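Local coordinates for hypothetical protein (Bacteroides caccae, PDB 4M8R), which is of unknown function but pairs an Ig-like N-terminal domain with a WD40-like, propeller-type beta domain, at residues A[167-171]-A[172-176]; A[201-204]-A[205-208]. One frame throughout, in Å; residues are numbered along the deposited sequence.

Contact 1 (A[167-171]-A[172-176]); sequences LAEEN and GVQQP
Gln175 reaches back with its side-chain amide to the backbone carbonyl of Glu170, beside a type I' turn that runs from Glu170 to Val173 and joins strands 163-170 and 173-180 into an antiparallel hairpin. Gln175 NE2 donates to Glu170 O at 3.0 Å, with the oxygen in the amide plane of the glutamine. Val173 N reaches the same oxygen at 3.3 Å from the opposite face of the carbonyl, so two donors grip it, neither on a lone pair. With CG beside the backbone N (chi1 -60°) and the chain extended beyond it, Gln175 runs out to the turn, where its NE2 also meets Asp193, which holds Asn171 ND2 as well. The tight end is buried: Ala168 N to Gln175 O and Gln175 N to Ala168 O are both 3.0 Å, and Leu167 CD2 lies 4.3 Å from Pro176 CB, both side chains resting on Thr196 and Leu199. Toward solvent the grip is looser. Glu169, bent at chi2 (87°), crosses Gln174, whose NE2 meets Glu169 OE1 at 3.2 Å on its anti side; Arg153 takes Gln174 OE1. One hairpin face thus ties side chain to turn carbonyl, the other side chain to side chain.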
loop_
_atom_site.group_PDB
_atom_site.type_symbol
_atom_site.label_atom_id
_atom_site.label_comp_id
_atom_site.label_asym_id
_atom_site.label_seq_id
_atom_site.Cartn_x
_atom_site.Cartn_y
_atom_site.Cartn_z
ATOM N N LEU A 167 -16.577 28.292 -3.149
ATOM C CA LEU A 167 -17.919 28.587 -3.636
ATOM C C LEU A 167 -17.978 29.955 -4.297
ATOM O O LEU A 167 -17.331 30.898 -3.839
ATOM C CB LEU A 167 -18.917 28.547 -2.483
ATOM C CG LEU A 167 -18.983 27.236 -1.706
ATOM C CD1 LEU A 167 -19.946 27.373 -0.537
ATOM C CD2 LEU A 167 -19.395 26.089 -2.616
ATOM N N ALA A 168 -18.765 30.053 -5.366
ATOM C CA ALA A 168 -18.989 31.315 -6.062
ATOM C C ALA A 168 -20.363 31.329 -6.723
ATOM O O ALA A 168 -20.938 30.280 -7.014
ATOM C CB ALA A 168 -17.907 31.546 -7.099
ATOM N N GLU A 169 -20.888 32.532 -6.942
ATOM C CA GLU A 169 -22.199 32.705 -7.554
ATOM C C GLU A 169 -22.134 32.327 -9.025
ATOM O O GLU A 169 -21.239 32.767 -9.742
ATOM C CB GLU A 169 -22.664 34.155 -7.421
ATOM C CG GLU A 169 -24.111 34.395 -7.832
ATOM C CD GLU A 169 -25.097 34.160 -6.702
ATOM O OE1 GLU A 169 -24.836 33.302 -5.830
ATOM O OE2 GLU A 169 -26.140 34.845 -6.684
ATOM N N GLU A 170 -23.083 31.508 -9.462
ATOM C CA GLU A 170 -23.195 31.121 -10.864
ATOM C C GLU A 170 -24.638 30.733 -11.147
ATOM O O GLU A 170 -25.194 29.874 -10.458
ATOM C CB GLU A 170 -22.257 29.951 -11.179
ATOM C CG GLU A 170 -22.137 29.601 -12.662
ATOM C CD GLU A 170 -21.155 30.482 -13.421
ATOM O OE1 GLU A 170 -21.023 31.680 -13.084
ATOM O OE2 GLU A 170 -20.513 29.973 -14.364
ATOM N N ASN A 171 -25.236 31.374 -12.150
ATOM C CA ASN A 171 -26.641 31.162 -12.493
ATOM C C ASN A 171 -27.562 31.344 -11.286
ATOM O O ASN A 171 -28.497 30.573 -11.083
ATOM C CB ASN A 171 -26.843 29.778 -13.129
ATOM C CG ASN A 171 -26.017 29.589 -14.392
ATOM O OD1 ASN A 171 -25.800 30.533 -15.151
ATOM N ND2 ASN A 171 -25.565 28.362 -14.629
ATOM N N GLY A 172 -27.272 32.360 -10.476
ATOM C CA GLY A 172 -28.139 32.744 -9.367
ATOM C C GLY A 172 -28.015 31.933 -8.090
ATOM O O GLY A 172 -28.772 32.167 -7.145
ATOM N N VAL A 173 -27.082 30.979 -8.048
ATOM C CA VAL A 173 -26.862 30.168 -6.844
ATOM C C VAL A 173 -25.386 29.948 -6.550
ATOM O O VAL A 173 -24.529 30.169 -7.401
ATOM C CB VAL A 173 -27.558 28.789 -6.928
ATOM C CG1 VAL A 173 -29.072 28.947 -6.982
ATOM C CG2 VAL A 173 -27.052 27.985 -8.120
ATOM N N GLN A 174 -25.112 29.504 -5.326
ATOM C CA GLN A 174 -23.761 29.165 -4.894
ATOM C C GLN A 174 -23.376 27.791 -5.436
ATOM O O GLN A 174 -24.120 26.819 -5.262
ATOM C CB GLN A 174 -23.670 29.182 -3.359
ATOM C CG GLN A 174 -23.711 30.575 -2.746
ATOM C CD GLN A 174 -22.450 31.381 -3.044
ATOM O OE1 GLN A 174 -21.351 31.006 -2.637
ATOM N NE2 GLN A 174 -22.607 32.498 -3.741
ATOM N N GLN A 175 -22.217 27.724 -6.088
ATOM C CA GLN A 175 -21.724 26.492 -6.699
ATOM C C GLN A 175 -20.227 26.324 -6.480
ATOM O O GLN A 175 -19.499 27.307 -6.350
ATOM C CB GLN A 175 -21.990 26.504 -8.198
ATOM C CG GLN A 175 -23.455 26.622 -8.566
ATOM C CD GLN A 175 -23.726 26.127 -9.975
ATOM O OE1 GLN A 175 -23.418 24.981 -10.305
ATOM N NE2 GLN A 175 -24.326 26.978 -10.805
ATOM N N PRO A 176 -19.756 25.067 -6.450
ATOM C CA PRO A 176 -18.336 24.813 -6.261
ATOM C C PRO A 176 -17.522 24.964 -7.543
ATOM O O PRO A 176 -17.947 24.500 -8.608
ATOM C CB PRO A 176 -18.303 23.366 -5.775
ATOM C CG PRO A 176 -19.511 22.750 -6.373
ATOM C CD PRO A 176 -20.547 23.827 -6.406
#

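Contact 2 (A[201-204]-A[205-208]); sequences IGSG and NDIA
Ser203 swings OG between its own backbone N and carbonyl carbon (chi1 65°), which aims the hydroxyl across the loop at Asp206. Ser203 OG donates to Asp206 O at 2.9 Å, tilted from the carbonyl plane, and lies 3.6 Å from Asp206 CB. Water finishes the closure. One water accepts from Ser203 N and donates to Asp206 O at 2.8 Å, so that carbonyl receives both the hydroxyl and this water. Another donates to Ser203 OG and to Asp206 OD1 while accepting from Asn205 N, all at 2.7 Å. The other carboxylate oxygen, Asp206 OD2, is held by Asn221. Replacing Ser203 by an alanine would probably leave Asp206 O without its direct side-chain donor and the water shared with Asp206 OD1 less firmly placed. At the mouth of the loop the two isoleucines run alongside each other in the same direction, with Ile201 CG2 3.9 Å from Ile207 CD1. At Gly202 and Gly204 the backbone bends in a way that would jam a CB against the preceding carbonyl oxygen. Phe57 of a second subunit packs on Ser203. The arrangement is that of a connection between neighbouring antiparallel strands, 196-201 and 208-212, of the WD40-like domain, closed by a serine-to-carbonyl bond and bridging waters.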
loop_
_atom_site.group_PDB
_atom_site.type_symbol
_atom_site.label_atom_id
_atom_site.label_comp_id
_atom_site.label_asym_id
_atom_site.label_seq_id
_atom_site.Cartn_x
_atom_site.Cartn_y
_atom_site.Cartn_z
ATOM N N ILE A 201 -14.814 19.668 4.356
ATOM C CA ILE A 201 -13.484 19.102 4.280
ATOM C C ILE A 201 -13.235 18.149 5.444
ATOM O O ILE A 201 -14.058 18.038 6.348
ATOM C CB ILE A 201 -12.416 20.208 4.256
ATOM C CG1 ILE A 201 -12.529 21.121 5.478
ATOM C CG2 ILE A 201 -12.556 21.028 2.982
ATOM C CD1 ILE A 201 -11.387 22.105 5.582
ATOM N N GLY A 202 -12.100 17.453 5.405
ATOM C CA GLY A 202 -11.698 16.572 6.495
ATOM C C GLY A 202 -12.037 15.099 6.333
ATOM O O GLY A 202 -11.760 14.314 7.236
ATOM N N SER A 203 -12.634 14.703 5.209
ATOM C CA SER A 203 -12.971 13.288 5.008
ATOM C C SER A 203 -11.714 12.441 4.892
ATOM O O SER A 203 -11.692 11.294 5.332
ATOM C CB SER A 203 -13.841 13.082 3.767
ATOM O OG SER A 203 -13.147 13.428 2.583
ATOM N N GLY A 204 -10.670 13.012 4.308
ATOM C CA GLY A 204 -9.412 12.302 4.124
ATOM C C GLY A 204 -8.821 12.604 2.763
ATOM O O GLY A 204 -7.683 13.071 2.664
ATOM N N ASN A 205 -9.593 12.346 1.709
ATOM C CA ASN A 205 -9.119 12.592 0.353
ATOM C C ASN A 205 -10.229 13.005 -0.615
ATOM O O ASN A 205 -10.166 12.717 -1.813
ATOM C CB ASN A 205 -8.375 11.352 -0.166
ATOM C CG ASN A 205 -7.197 11.713 -1.055
ATOM O OD1 ASN A 205 -6.243 12.352 -0.603
ATOM N ND2 ASN A 205 -7.259 11.313 -2.324
ATOM N N ASP A 206 -11.234 13.703 -0.098
ATOM C CA ASP A 206 -12.358 14.168 -0.918
ATOM C C ASP A 206 -12.896 15.483 -0.376
ATOM O O ASP A 206 -12.798 15.749 0.820
ATOM C CB ASP A 206 -13.487 13.130 -0.942
ATOM C CG ASP A 206 -13.064 11.807 -1.575
ATOM O OD1 ASP A 206 -12.525 10.937 -0.847
ATOM O OD2 ASP A 206 -13.282 11.628 -2.796
ATOM N N ILE A 207 -13.439 16.307 -1.267
ATOM C CA ILE A 207 -14.175 17.497 -0.874
ATOM C C ILE A 207 -15.641 17.199 -1.115
ATOM O O ILE A 207 -16.029 16.819 -2.223
ATOM C CB ILE A 207 -13.816 18.737 -1.718
ATOM C CG1 ILE A 207 -12.305 18.971 -1.767
ATOM C CG2 ILE A 207 -14.534 19.966 -1.171
ATOM C CD1 ILE A 207 -11.673 19.329 -0.444
ATOM N N ALA A 208 -16.452 17.369 -0.077
ATOM C CA ALA A 208 -17.888 17.165 -0.191
ATOM C C ALA A 208 -18.590 18.505 -0.265
ATOM O O ALA A 208 -17.984 19.545 -0.046
ATOM C CB ALA A 208 -18.405 16.358 0.991
HETATM O O HOH W 1 -10.211 16.826 2.809
HETATM O O HOH W 2 -14.300 16.092 3.098
HETATM O O HOH W 3 -11.980 11.058 1.827
#

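In the fold
Contact 1 and contact 2 follow one another along the chain within the WD40-like domain, their centres 20 Å apart and their nearest atoms about 7 Å apart, without touching. Strand 196-201 connects them: its Thr196 and Leu199 pack on the 167-176 hairpin, and its last residue, Ile201, opens contact 2. The hairpin belongs to a four-stranded sheet, whereas the loop joins two strands of a mixed sheet. Contact 2 lies deeper, about 9 Å from the centre of the chain against 15 Å for contact 1, and it alone of the two meets another subunit. No active site is known; a bound 1,2-ethanediol, probably from the crystallisation liquor, lies about 4 Å from the Ile201 side chain.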